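Local coordinates for fructooligosaccharide ABC transporter substrate-binding protein FusA (Streptococcus pneumoniae, PDB 5G5Y) that binds short- and long-chain fructooligosaccharides, with a preference for tetrasaccharides and larger, and serves as the solute-binding component of the FusABC-MsmK import transporter, at residues 128-133 with 411-416; 155-160 with 199-204; 162-167 with 264-269; 232-237 with 241-246. One frame throughout, in Å; residues are numbered along the deposited sequence.

Interaction 1: 128-133 with 411-416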
loop_
_atom_site.group_PDB
_atom_site.type_symbol
_atom_site.label_atom_id
_atom_site.label_comp_id
_atom_site.label_asym_id
_atom_site.label_seq_id
_atom_site.Cartn_x
_atom_site.Cartn_y
_atom_site.Cartn_z
ATOM N N GLY A 128 0.885 -10.934 8.048
ATOM C CA GLY A 128 1.801 -11.716 7.234
ATOM C C GLY A 128 1.258 -11.939 5.828
ATOM O O GLY A 128 0.837 -11.001 5.169
ATOM N N LYS A 129 1.218 -13.193 5.393
ATOM C CA LYS A 129 0.793 -13.522 4.025
ATOM C C LYS A 129 -0.652 -13.099 3.754
ATOM O O LYS A 129 -1.023 -12.805 2.630
ATOM C CB LYS A 129 0.940 -15.031 3.801
ATOM C CG LYS A 129 2.382 -15.526 3.739
ATOM C CD LYS A 129 2.448 -17.031 3.626
ATOM C CE LYS A 129 3.877 -17.527 3.713
ATOM N NZ LYS A 129 3.867 -18.976 3.442
ATOM N N GLU A 130 -1.448 -13.036 4.806
ATOM C CA GLU A 130 -2.864 -12.700 4.690
ATOM C C GLU A 130 -3.137 -11.213 4.604
ATOM O O GLU A 130 -4.291 -10.837 4.375
ATOM C CB GLU A 130 -3.650 -13.330 5.864
ATOM C CG GLU A 130 -3.743 -14.830 5.726
ATOM C CD GLU A 130 -4.392 -15.538 6.912
ATOM O OE1 GLU A 130 -5.267 -14.983 7.586
ATOM O OE2 GLU A 130 -4.043 -16.699 7.144
ATOM N N SER A 131 -2.093 -10.363 4.704
ATOM C CA SER A 131 -2.269 -8.927 4.607
ATOM C C SER A 131 -2.969 -8.576 3.297
ATOM O O SER A 131 -2.680 -9.158 2.248
ATOM C CB SER A 131 -0.921 -8.187 4.686
ATOM O OG SER A 131 -1.078 -6.795 4.399
ATOM N N ILE A 132 -3.862 -7.596 3.371
ATOM C CA ILE A 132 -4.548 -7.064 2.192
ATOM C C ILE A 132 -3.568 -6.520 1.147
ATOM O O ILE A 132 -3.899 -6.422 -0.031
ATOM C CB ILE A 132 -5.561 -5.949 2.613
ATOM C CG1 ILE A 132 -6.561 -5.649 1.482
ATOM C CG2 ILE A 132 -4.841 -4.686 3.061
ATOM C CD1 ILE A 132 -7.800 -4.894 1.945
ATOM N N HIS A 133 -2.368 -6.162 1.610
ATOM C CA HIS A 133 -1.322 -5.643 0.771
ATOM C C HIS A 133 -0.518 -6.673 -0.014
ATOM O O HIS A 133 0.204 -6.292 -0.933
ATOM C CB HIS A 133 -0.377 -4.798 1.608
ATOM C CG HIS A 133 -1.062 -3.659 2.259
ATOM N ND1 HIS A 133 -1.529 -2.573 1.550
ATOM C CD2 HIS A 133 -1.435 -3.468 3.542
ATOM C CE1 HIS A 133 -2.109 -1.733 2.393
ATOM N NE2 HIS A 133 -2.096 -2.275 3.598
ATOM N N TYR A 411 -7.797 -17.490 -2.706
ATOM C CA TYR A 411 -7.129 -17.691 -4.000
ATOM C C TYR A 411 -5.601 -17.699 -3.955
ATOM O O TYR A 411 -4.974 -18.403 -4.747
ATOM C CB TYR A 411 -7.589 -16.632 -4.997
ATOM C CG TYR A 411 -9.019 -16.843 -5.423
ATOM C CD1 TYR A 411 -9.346 -17.831 -6.364
ATOM C CD2 TYR A 411 -10.061 -16.083 -4.876
ATOM C CE1 TYR A 411 -10.670 -18.059 -6.739
ATOM C CE2 TYR A 411 -11.389 -16.299 -5.258
ATOM C CZ TYR A 411 -11.687 -17.263 -6.211
ATOM O OH TYR A 411 -13.027 -17.457 -6.626
ATOM N N TYR A 412 -5.006 -16.887 -3.086
ATOM C CA TYR A 412 -3.560 -16.577 -3.214
ATOM C C TYR A 412 -2.670 -17.113 -2.103
ATOM O O TYR A 412 -1.574 -17.614 -2.356
ATOM C CB TYR A 412 -3.342 -15.092 -3.329
ATOM C CG TYR A 412 -4.107 -14.371 -4.387
ATOM C CD1 TYR A 412 -4.290 -14.911 -5.659
ATOM C CD2 TYR A 412 -4.633 -13.119 -4.126
ATOM C CE1 TYR A 412 -5.001 -14.246 -6.625
ATOM C CE2 TYR A 412 -5.304 -12.406 -5.107
ATOM C CZ TYR A 412 -5.472 -12.964 -6.362
ATOM O OH TYR A 412 -6.169 -12.268 -7.328
ATOM N N VAL A 413 -3.113 -16.981 -0.859
ATOM C CA VAL A 413 -2.307 -17.398 0.265
ATOM C C VAL A 413 -1.716 -18.822 0.178
ATOM O O VAL A 413 -0.529 -18.987 0.456
ATOM C CB VAL A 413 -3.040 -17.139 1.574
ATOM C CG1 VAL A 413 -2.349 -17.816 2.766
ATOM C CG2 VAL A 413 -3.124 -15.627 1.783
ATOM N N PRO A 414 -2.494 -19.819 -0.290
ATOM C CA PRO A 414 -1.934 -21.163 -0.418
ATOM C C PRO A 414 -0.690 -21.280 -1.314
ATOM O O PRO A 414 0.101 -22.226 -1.147
ATOM C CB PRO A 414 -3.098 -21.985 -0.998
ATOM C CG PRO A 414 -4.335 -21.244 -0.608
ATOM C CD PRO A 414 -3.937 -19.796 -0.644
ATOM N N TYR A 415 -0.507 -20.306 -2.215
ATOM C CA TYR A 415 0.574 -20.317 -3.191
ATOM C C TYR A 415 1.702 -19.312 -2.876
ATOM O O TYR A 415 2.623 -19.229 -3.654
ATOM C CB TYR A 415 0.002 -20.042 -4.564
ATOM C CG TYR A 415 -1.090 -21.020 -4.862
ATOM C CD1 TYR A 415 -0.787 -22.368 -5.028
ATOM C CD2 TYR A 415 -2.417 -20.623 -4.901
ATOM C CE1 TYR A 415 -1.769 -23.299 -5.224
ATOM C CE2 TYR A 415 -3.429 -21.559 -5.130
ATOM C CZ TYR A 415 -3.089 -22.886 -5.274
ATOM O OH TYR A 415 -4.050 -23.806 -5.528
ATOM N N MET A 416 1.613 -18.593 -1.745
ATOM C CA MET A 416 2.664 -17.678 -1.264
ATOM C C MET A 416 3.659 -18.447 -0.419
ATOM O O MET A 416 3.539 -18.561 0.842
ATOM C CB MET A 416 2.048 -16.565 -0.412
ATOM C CG MET A 416 1.121 -15.619 -1.160
ATOM S SD MET A 416 0.537 -14.443 0.084
ATOM C CE MET A 416 -0.899 -13.775 -0.747
#
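Lys129 and Val413 bring the two backbones closest, with their CA atoms 6.2 Å apart. Residues 128-133 make a short 3-10 turn at 129-130, in the loop between strands 121-123 and 138-142. Residues 411-416 run from the last part of helix 399-412 into a 3-10 turn at 413-415. The contact joins two short 3-10 turns, the second at the end region of a long helix, in this solute-binding protein of family 1. At the near end of the second turn, Val413 CG2 lies 3.6 Å from Lys129 O and also touches Glu130 CG. With CG1 anti to the backbone N (chi1 169°), CG2 lies beside that N and is the branch that meets the loop. The Glu130 carboxylate goes on past Val413 to a salt bridge with Lys409 of helix 399-412. The Lys129 and Met416 side chains run alongside each other, pointing opposite ways. Met416 SD comes to 3.8 Å from Lys129 CB, and its CE reaches Lys129 O at 3.5 Å. The same carbonyl is hydrogen-bonded to Ser134 OG. Two residues on, Ser131 OG accepts from His133 N in an ST turn. The lysine chain is fully extended, with chi2 to chi4 all near 180°, and carries its ammonium to the main chain at the far end of the second segment. There Lys129 NZ donates to Met416 O at 2.7 Å, nearly in line with the carbonyl bond (C=O...N angle 167°).

Interaction 2: 155-160 with 199-204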
loop_
_atom_site.group_PDB
_atom_site.type_symbol
_atom_site.label_atom_id
_atom_site.label_comp_id
_atom_site.label_asym_id
_atom_site.label_seq_id
_atom_site.Cartn_x
_atom_site.Cartn_y
_atom_site.Cartn_z
ATOM N N LYS A 155 -6.941 -23.200 -15.839
ATOM C CA LYS A 155 -6.102 -23.678 -14.773
ATOM C C LYS A 155 -4.608 -23.437 -15.016
ATOM O O LYS A 155 -3.834 -23.489 -14.083
ATOM C CB LYS A 155 -6.302 -25.187 -14.596
ATOM C CG LYS A 155 -7.697 -25.625 -14.176
ATOM C CD LYS A 155 -7.686 -27.122 -13.883
ATOM C CE LYS A 155 -9.083 -27.704 -13.786
ATOM N NZ LYS A 155 -9.569 -28.146 -15.124
ATOM N N THR A 156 -4.210 -23.280 -16.278
ATOM C CA THR A 156 -2.826 -23.138 -16.687
ATOM C C THR A 156 -2.688 -21.906 -17.577
ATOM O O THR A 156 -3.674 -21.400 -18.139
ATOM C CB THR A 156 -2.335 -24.354 -17.502
ATOM O OG1 THR A 156 -2.907 -24.326 -18.830
ATOM C CG2 THR A 156 -2.683 -25.676 -16.796
ATOM N N THR A 157 -1.453 -21.452 -17.746
ATOM C CA THR A 157 -1.180 -20.359 -18.657
ATOM C C THR A 157 -1.564 -20.706 -20.114
ATOM O O THR A 157 -2.044 -19.831 -20.843
ATOM C CB THR A 157 0.288 -19.885 -18.561
ATOM O OG1 THR A 157 1.197 -20.978 -18.725
ATOM C CG2 THR A 157 0.492 -19.247 -17.173
ATOM N N ASP A 158 -1.358 -21.955 -20.509
ATOM C CA ASP A 158 -1.777 -22.403 -21.862
ATOM C C ASP A 158 -3.308 -22.388 -22.015
ATOM O O ASP A 158 -3.799 -21.950 -23.046
ATOM C CB ASP A 158 -1.189 -23.772 -22.200
ATOM C CG ASP A 158 0.237 -23.687 -22.757
ATOM O OD1 ASP A 158 0.793 -22.570 -22.895
ATOM O OD2 ASP A 158 0.809 -24.748 -23.082
ATOM N N ASP A 159 -4.053 -22.803 -20.978
ATOM C CA ASP A 159 -5.534 -22.652 -20.960
ATOM C C ASP A 159 -5.968 -21.225 -21.117
ATOM O O ASP A 159 -6.959 -20.926 -21.837
ATOM C CB ASP A 159 -6.180 -23.119 -19.643
ATOM C CG ASP A 159 -6.094 -24.596 -19.407
ATOM O OD1 ASP A 159 -5.878 -25.361 -20.370
ATOM O OD2 ASP A 159 -6.251 -24.991 -18.218
ATOM N N LEU A 160 -5.255 -20.316 -20.453
ATOM C CA LEU A 160 -5.588 -18.904 -20.543
ATOM C C LEU A 160 -5.451 -18.423 -21.978
ATOM O O LEU A 160 -6.279 -17.682 -22.454
ATOM C CB LEU A 160 -4.702 -18.048 -19.617
ATOM C CG LEU A 160 -4.930 -16.537 -19.646
ATOM C CD1 LEU A 160 -6.372 -16.152 -19.262
ATOM C CD2 LEU A 160 -3.922 -15.821 -18.783
ATOM N N ALA A 199 4.613 -14.987 -11.681
ATOM C CA ALA A 199 4.822 -16.030 -10.689
ATOM C C ALA A 199 4.397 -17.425 -11.176
ATOM O O ALA A 199 4.904 -18.439 -10.671
ATOM C CB ALA A 199 4.118 -15.673 -9.378
ATOM N N ALA A 200 3.544 -17.477 -12.198
ATOM C CA ALA A 200 3.293 -18.742 -12.889
ATOM C C ALA A 200 4.543 -19.381 -13.455
ATOM O O ALA A 200 4.539 -20.602 -13.653
ATOM C CB ALA A 200 2.210 -18.595 -13.959
ATOM N N PHE A 201 5.616 -18.595 -13.650
ATOM C CA PHE A 201 6.865 -19.074 -14.233
ATOM C C PHE A 201 7.924 -19.285 -13.194
ATOM O O PHE A 201 9.092 -19.549 -13.507
ATOM C CB PHE A 201 7.304 -18.117 -15.360
ATOM C CG PHE A 201 6.281 -18.030 -16.453
ATOM C CD1 PHE A 201 6.277 -18.970 -17.473
ATOM C CD2 PHE A 201 5.241 -17.109 -16.385
ATOM C CE1 PHE A 201 5.263 -18.948 -18.433
ATOM C CE2 PHE A 201 4.223 -17.095 -17.322
ATOM C CZ PHE A 201 4.260 -18.001 -18.373
ATOM N N GLY A 202 7.520 -19.199 -11.928
ATOM C CA GLY A 202 8.447 -19.271 -10.840
ATOM C C GLY A 202 8.872 -17.890 -10.394
ATOM O O GLY A 202 9.155 -17.017 -11.227
ATOM N N ILE A 203 8.891 -17.697 -9.063
ATOM C CA ILE A 203 9.436 -16.485 -8.413
ATOM C C ILE A 203 8.566 -15.245 -8.576
ATOM O O ILE A 203 8.125 -14.628 -7.574
ATOM C CB ILE A 203 10.893 -16.183 -8.832
ATOM C CG1 ILE A 203 11.750 -17.408 -8.524
ATOM C CG2 ILE A 203 11.410 -14.983 -8.065
ATOM C CD1 ILE A 203 13.207 -17.316 -8.911
ATOM N N GLY A 204 8.375 -14.835 -9.822
ATOM C CA GLY A 204 7.467 -13.748 -10.116
ATOM C C GLY A 204 8.104 -12.384 -9.951
ATOM O O GLY A 204 9.324 -12.237 -10.079
#
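Asp159 OD2 is gripped by two backbone N-H groups at the start of helix 157-169, just where Thr157 turns to Ala200. Lys155 N donates to Asp159 OD2 at 3.1 Å, through the lone pair that faces away from OD1. Thr156 N gives the same oxygen a weak bond, one half of a capping box. In the other half, Asp159 N donates to Thr156 OG1 at 2.9 Å and at a nearly straight angle of 169°. Thr157, the first residue of the helix, makes the contact itself. Its CG2 methyl meets Ala200 CB at 3.7 Å. The same methyl lies 4.1 Å from Phe201 CZ and approaches the ring obliquely. With OG1 between the backbone N and the carbonyl carbon (chi1 53°), CG2 is the branch that reaches residues 199-204. The contact places the capped N-terminus of a helix against a 3-10 turn, 199-201, in the loop before strand 210-212. Phe233 of helix 225-239 and Pro291 both touch Thr157. The Phe201 ring also packs on Pro291 and on Glu229. Asn226 ND2 donates to Phe201 O, which ties the 3-10 turn to helix 225-239.

Interaction 3: 162-167 with 264-269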
loop_
_atom_site.group_PDB
_atom_site.type_symbol
_atom_site.label_atom_id
_atom_site.label_comp_id
_atom_site.label_asym_id
_atom_site.label_seq_id
_atom_site.Cartn_x
_atom_site.Cartn_y
_atom_site.Cartn_z
ATOM N N LYS A 162 -5.952 -20.128 -24.675
ATOM C CA LYS A 162 -7.125 -20.708 -25.389
ATOM C C LYS A 162 -8.409 -19.954 -25.061
ATOM O O LYS A 162 -9.170 -19.592 -25.939
ATOM C CB LYS A 162 -7.305 -22.208 -25.078
ATOM C CG LYS A 162 -6.148 -23.116 -25.514
ATOM C CD LYS A 162 -6.445 -24.597 -25.261
ATOM C CE LYS A 162 -5.178 -25.469 -25.227
ATOM N NZ LYS A 162 -4.558 -25.567 -23.859
ATOM N N VAL A 163 -8.616 -19.635 -23.790
ATOM C CA VAL A 163 -9.740 -18.798 -23.391
ATOM C C VAL A 163 -9.719 -17.399 -23.987
ATOM O O VAL A 163 -10.767 -16.870 -24.413
ATOM C CB VAL A 163 -9.828 -18.738 -21.834
ATOM C CG1 VAL A 163 -10.665 -17.581 -21.340
ATOM C CG2 VAL A 163 -10.368 -20.047 -21.334
ATOM N N LEU A 164 -8.551 -16.748 -23.984
ATOM C CA LEU A 164 -8.477 -15.423 -24.563
ATOM C C LEU A 164 -8.767 -15.442 -26.090
ATOM O O LEU A 164 -9.367 -14.507 -26.623
ATOM C CB LEU A 164 -7.100 -14.788 -24.298
ATOM C CG LEU A 164 -6.765 -14.574 -22.803
ATOM C CD1 LEU A 164 -5.332 -14.126 -22.658
ATOM C CD2 LEU A 164 -7.690 -13.585 -22.127
ATOM N N GLU A 165 -8.304 -16.472 -26.773
ATOM C CA GLU A 165 -8.593 -16.617 -28.230
ATOM C C GLU A 165 -10.082 -16.798 -28.499
ATOM O O GLU A 165 -10.612 -16.202 -29.442
ATOM C CB GLU A 165 -7.810 -17.765 -28.799
ATOM C CG GLU A 165 -6.342 -17.404 -28.863
ATOM C CD GLU A 165 -5.484 -18.480 -29.460
ATOM O OE1 GLU A 165 -5.597 -19.639 -29.033
ATOM O OE2 GLU A 165 -4.662 -18.125 -30.326
ATOM N N ALA A 166 -10.740 -17.566 -27.644
ATOM C CA ALA A 166 -12.220 -17.719 -27.689
ATOM C C ALA A 166 -12.938 -16.400 -27.392
ATOM O O ALA A 166 -13.904 -16.043 -28.084
ATOM C CB ALA A 166 -12.676 -18.823 -26.751
ATOM N N PHE A 167 -12.453 -15.638 -26.407
ATOM C CA PHE A 167 -12.952 -14.280 -26.188
ATOM C C PHE A 167 -12.725 -13.384 -27.410
ATOM O O PHE A 167 -13.563 -12.547 -27.737
ATOM C CB PHE A 167 -12.255 -13.581 -25.001
ATOM C CG PHE A 167 -12.562 -14.150 -23.637
ATOM C CD1 PHE A 167 -13.605 -15.066 -23.403
ATOM C CD2 PHE A 167 -11.834 -13.692 -22.549
ATOM C CE1 PHE A 167 -13.859 -15.538 -22.127
ATOM C CE2 PHE A 167 -12.097 -14.154 -21.265
ATOM C CZ PHE A 167 -13.115 -15.062 -21.048
ATOM N N PHE A 264 -13.605 -5.960 -21.333
ATOM C CA PHE A 264 -12.408 -6.710 -20.976
ATOM C C PHE A 264 -12.720 -8.182 -20.726
ATOM O O PHE A 264 -13.735 -8.522 -20.101
ATOM C CB PHE A 264 -11.759 -6.131 -19.719
ATOM C CG PHE A 264 -11.197 -4.745 -19.854
ATOM C CD1 PHE A 264 -10.629 -4.269 -21.028
ATOM C CD2 PHE A 264 -11.160 -3.926 -18.725
ATOM C CE1 PHE A 264 -10.054 -3.025 -21.069
ATOM C CE2 PHE A 264 -10.597 -2.676 -18.768
ATOM C CZ PHE A 264 -10.041 -2.215 -19.945
ATOM N N GLY A 265 -11.854 -9.061 -21.235
ATOM C CA GLY A 265 -11.924 -10.464 -20.906
ATOM C C GLY A 265 -11.239 -10.746 -19.573
ATOM O O GLY A 265 -11.832 -11.347 -18.672
ATOM N N VAL A 266 -9.965 -10.364 -19.501
ATOM C CA VAL A 266 -9.134 -10.499 -18.304
ATOM C C VAL A 266 -8.507 -9.143 -18.126
ATOM O O VAL A 266 -8.015 -8.565 -19.090
ATOM C CB VAL A 266 -8.053 -11.601 -18.442
ATOM C CG1 VAL A 266 -7.048 -11.573 -17.274
ATOM C CG2 VAL A 266 -8.704 -12.976 -18.574
ATOM N N TYR A 267 -8.546 -8.595 -16.911
ATOM C CA TYR A 267 -7.883 -7.331 -16.632
ATOM C C TYR A 267 -7.383 -7.326 -15.179
ATOM O O TYR A 267 -7.683 -8.234 -14.421
ATOM C CB TYR A 267 -8.788 -6.106 -16.916
ATOM C CG TYR A 267 -9.855 -5.866 -15.867
ATOM C CD1 TYR A 267 -11.009 -6.652 -15.804
ATOM C CD2 TYR A 267 -9.670 -4.908 -14.898
ATOM C CE1 TYR A 267 -11.989 -6.423 -14.823
ATOM C CE2 TYR A 267 -10.615 -4.684 -13.900
ATOM C CZ TYR A 267 -11.765 -5.437 -13.851
ATOM O OH TYR A 267 -12.661 -5.158 -12.838
ATOM N N PHE A 268 -6.589 -6.319 -14.847
ATOM C CA PHE A 268 -5.965 -6.195 -13.516
ATOM C C PHE A 268 -6.408 -4.921 -12.808
ATOM O O PHE A 268 -6.435 -3.852 -13.401
ATOM C CB PHE A 268 -4.421 -6.206 -13.634
ATOM C CG PHE A 268 -3.890 -7.421 -14.305
ATOM C CD1 PHE A 268 -3.942 -7.537 -15.678
ATOM C CD2 PHE A 268 -3.349 -8.477 -13.563
ATOM C CE1 PHE A 268 -3.485 -8.679 -16.317
ATOM C CE2 PHE A 268 -2.891 -9.617 -14.194
ATOM C CZ PHE A 268 -2.946 -9.718 -15.579
ATOM N N THR A 269 -6.666 -5.024 -11.513
ATOM C CA THR A 269 -6.930 -3.871 -10.658
ATOM C C THR A 269 -6.963 -4.294 -9.210
ATOM O O THR A 269 -6.925 -5.474 -8.905
ATOM C CB THR A 269 -8.254 -3.119 -11.049
ATOM O OG1 THR A 269 -8.231 -1.826 -10.455
ATOM C CG2 THR A 269 -9.456 -3.892 -10.662
#
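Leu164 is the first residue of 162-167 to meet the strand side, and its CD2 methyl lies 3.7 Å from Val266 CG2. The two side chains run roughly perpendicular. Leu164 CG stands anti to the carbonyl carbon (chi1 -62°). CD1 continues the chain (chi2 172°), and the other branch, CD2, turns to the valine. Leu164 also packs on Pro182 and Phe183 of strand 181-183. Three residues on, one helix turn later, CD2 and CE2 of the Phe167 ring meet the backbone of Gly265 obliquely. Phe167 CD2 is 3.6 Å from Gly265 CA, and CE2 is 3.8 Å from Gly265 O. The Val266 methyl CG2 sits at the ring edge, near its plane, 4.5 Å from Phe167 CE2. One ring face meets Val163 O of the preceding helix turn. Trp145 adds an edge-to-face ring contact. Helix 157-169 here packs on strand 264-269 of a mixed sheet, at the corner the chain turns at Gly265 and Val266. Gly265 has no side chain, so the ring comes right up to its CA. The backbone there is held by bonds to Ile181 and Asn142 in the strands on either side. Beyond Phe167 the chain leads to the calcium-binding loop, and the ion is about 9 Å from the Phe167 side chain. No hydrogen bond crosses between the two segments, which implies that their fit rests on close apolar contact.

Interaction 4: 232-237 with 241-246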
loop_
_atom_site.group_PDB
_atom_site.type_symbol
_atom_site.label_atom_id
_atom_site.label_comp_id
_atom_site.label_asym_id
_atom_site.label_seq_id
_atom_site.Cartn_x
_atom_site.Cartn_y
_atom_site.Cartn_z
ATOM N N LYS A 232 8.075 -13.482 -22.226
ATOM C CA LYS A 232 7.844 -14.244 -23.454
ATOM C C LYS A 232 6.378 -14.677 -23.521
ATOM O O LYS A 232 5.799 -14.703 -24.597
ATOM C CB LYS A 232 8.763 -15.437 -23.545
ATOM C CG LYS A 232 10.189 -15.000 -23.817
ATOM C CD LYS A 232 11.133 -16.176 -23.810
ATOM C CE LYS A 232 10.963 -16.984 -25.077
ATOM N NZ LYS A 232 12.214 -17.720 -25.396
ATOM N N PHE A 233 5.770 -14.918 -22.362
ATOM C CA PHE A 233 4.335 -15.273 -22.325
ATOM C C PHE A 233 3.450 -14.090 -22.744
ATOM O O PHE A 233 2.569 -14.233 -23.602
ATOM C CB PHE A 233 3.920 -15.793 -20.926
ATOM C CG PHE A 233 2.450 -16.057 -20.803
ATOM C CD1 PHE A 233 1.885 -17.190 -21.407
ATOM C CD2 PHE A 233 1.629 -15.204 -20.086
ATOM C CE1 PHE A 233 0.521 -17.425 -21.329
ATOM C CE2 PHE A 233 0.245 -15.457 -19.991
ATOM C CZ PHE A 233 -0.294 -16.570 -20.596
ATOM N N ILE A 234 3.707 -12.902 -22.187
ATOM C CA ILE A 234 2.918 -11.735 -22.541
ATOM C C ILE A 234 3.149 -11.417 -24.057
ATOM O O ILE A 234 2.183 -11.066 -24.770
ATOM C CB ILE A 234 3.229 -10.521 -21.648
ATOM C CG1 ILE A 234 3.004 -10.851 -20.143
ATOM C CG2 ILE A 234 2.356 -9.323 -22.049
ATOM C CD1 ILE A 234 1.623 -11.331 -19.776
ATOM N N ARG A 235 4.385 -11.569 -24.524
ATOM C CA ARG A 235 4.674 -11.461 -25.990
ATOM C C ARG A 235 3.811 -12.411 -26.864
ATOM O O ARG A 235 3.316 -12.016 -27.916
ATOM C CB ARG A 235 6.146 -11.664 -26.260
ATOM C CG ARG A 235 6.518 -11.760 -27.732
ATOM C CD ARG A 235 6.210 -10.501 -28.507
ATOM N NE ARG A 235 6.511 -10.680 -29.937
ATOM C CZ ARG A 235 6.291 -9.769 -30.887
ATOM N NH1 ARG A 235 5.785 -8.592 -30.601
ATOM N NH2 ARG A 235 6.573 -10.059 -32.157
ATOM N N GLN A 236 3.665 -13.647 -26.435
ATOM C CA GLN A 236 2.747 -14.591 -27.087
ATOM C C GLN A 236 1.345 -14.044 -27.167
ATOM O O GLN A 236 0.733 -14.115 -28.236
ATOM C CB GLN A 236 2.692 -15.930 -26.371
ATOM C CG GLN A 236 3.904 -16.819 -26.508
ATOM C CD GLN A 236 3.700 -18.110 -25.699
ATOM O OE1 GLN A 236 4.056 -18.185 -24.523
ATOM N NE2 GLN A 236 3.074 -19.100 -26.316
ATOM N N LEU A 237 0.839 -13.467 -26.070
ATOM C CA LEU A 237 -0.476 -12.822 -26.111
ATOM C C LEU A 237 -0.522 -11.696 -27.116
ATOM O O LEU A 237 -1.522 -11.569 -27.850
ATOM C CB LEU A 237 -0.924 -12.261 -24.750
ATOM C CG LEU A 237 -0.902 -13.241 -23.603
ATOM C CD1 LEU A 237 -1.423 -12.571 -22.316
ATOM C CD2 LEU A 237 -1.674 -14.500 -23.925
ATOM N N GLY A 241 -2.782 -11.227 -31.013
ATOM C CA GLY A 241 -3.792 -10.156 -31.025
ATOM C C GLY A 241 -4.712 -10.145 -29.821
ATOM O O GLY A 241 -5.873 -9.735 -29.910
ATOM N N LEU A 242 -4.208 -10.593 -28.676
ATOM C CA LEU A 242 -5.070 -10.752 -27.506
ATOM C C LEU A 242 -4.992 -9.571 -26.549
ATOM O O LEU A 242 -5.861 -9.451 -25.668
ATOM C CB LEU A 242 -4.719 -12.058 -26.804
ATOM C CG LEU A 242 -4.862 -13.337 -27.637
ATOM C CD1 LEU A 242 -4.318 -14.575 -26.903
ATOM C CD2 LEU A 242 -6.316 -13.559 -28.061
ATOM N N ILE A 243 -3.999 -8.685 -26.711
ATOM C CA ILE A 243 -3.813 -7.554 -25.817
ATOM C C ILE A 243 -4.510 -6.320 -26.367
ATOM O O ILE A 243 -4.447 -6.045 -27.566
ATOM C CB ILE A 243 -2.302 -7.234 -25.552
ATOM C CG1 ILE A 243 -1.592 -8.467 -24.957
ATOM C CG2 ILE A 243 -2.175 -6.043 -24.613
ATOM C CD1 ILE A 243 -0.121 -8.254 -24.597
ATOM N N ASP A 244 -5.193 -5.606 -25.471
ATOM C CA ASP A 244 -5.686 -4.260 -25.702
ATOM C C ASP A 244 -4.693 -3.419 -26.511
ATOM O O ASP A 244 -3.572 -3.171 -26.064
ATOM C CB ASP A 244 -5.979 -3.605 -24.319
ATOM C CG ASP A 244 -6.863 -2.375 -24.402
ATOM O OD1 ASP A 244 -6.853 -1.710 -25.452
ATOM O OD2 ASP A 244 -7.540 -2.032 -23.389
ATOM N N LYS A 245 -5.099 -2.955 -27.707
ATOM C CA LYS A 245 -4.169 -2.116 -28.516
ATOM C C LYS A 245 -3.684 -0.818 -27.843
ATOM O O LYS A 245 -2.667 -0.253 -28.257
ATOM C CB LYS A 245 -4.692 -1.856 -29.946
ATOM C CG LYS A 245 -6.171 -1.520 -30.070
ATOM C CD LYS A 245 -6.481 -0.625 -31.270
ATOM C CE LYS A 245 -7.864 0.010 -31.147
ATOM N NZ LYS A 245 -7.882 1.139 -30.166
ATOM N N GLU A 246 -4.385 -0.363 -26.797
ATOM C CA GLU A 246 -3.995 0.816 -26.024
ATOM C C GLU A 246 -3.296 0.525 -24.675
ATOM O O GLU A 246 -3.041 1.451 -23.919
ATOM C CB GLU A 246 -5.252 1.654 -25.700
ATOM C CG GLU A 246 -6.190 2.017 -26.848
ATOM C CD GLU A 246 -7.348 2.893 -26.336
ATOM O OE1 GLU A 246 -8.343 2.372 -25.774
ATOM O OE2 GLU A 246 -7.238 4.127 -26.456
#
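Ile243 meets Leu237 and Ile234 of helix 225-239. Its CB is directed toward the helix, and its CG1 lies 3.9 Å from Leu237 CB. Its CD1 then reaches back one helix turn to Ile234, at 3.7 Å from Ile234 CG2 and 3.6 Å from Ile234 O. CG1 stands anti to the carbonyl carbon (chi1 -58°), and the extended chi2 carries CD1 on to Ile234. Phe183 of strand 181-183 touches Ile234, Leu237 and Ile243. The helix ends in a Schellman motif. Gly241, at positive phi, is its C-prime residue, and its N bonds to the carbonyl three residues back. Leu242 N donates to Leu237 O at 3.0 Å with an N-H...O angle of 159°. The N-H comes in tilted 23° from the carbonyl plane. Leu242 CB sits 3.4 Å from the same Leu237 O, and Leu242 CD1 meets Leu237 CD2 at 4.0 Å. Further on, Asp244 OD1 accepts from Glu246 N in an Asx turn, while OD2 pairs with Lys258 and Ser184. The chemistry is therefore divided. One main-chain bond satisfies the Leu237 carbonyl, with Leu242 CB against its oxygen. The rest is apolar, with Ile243 and Leu242 packed on Ile234 and Leu237.

In the fold
Interactions 2, 3 and 4 are buried and form one connected cluster, while interaction 1 is partly buried and touches none of them. Its centre is about 17 Å from that of interaction 2 and about 27 Å from that of interaction 4. Interactions 2 and 3 share helix 157-169, the first at its capped start and the second further along. Helix 225-239 in interaction 4 packs beside both: Phe233 meets Thr157, Leu160 and Phe201, and Leu237 meets Leu164. Leu242, beyond that helix, also touches Leu164. Across their segments, interactions 2 and 3 are purely apolar. Interaction 4 adds a backbone bond that closes a helix. Interaction 1 combines a lysine-to-carbonyl bond with Val413 and Met416 packing.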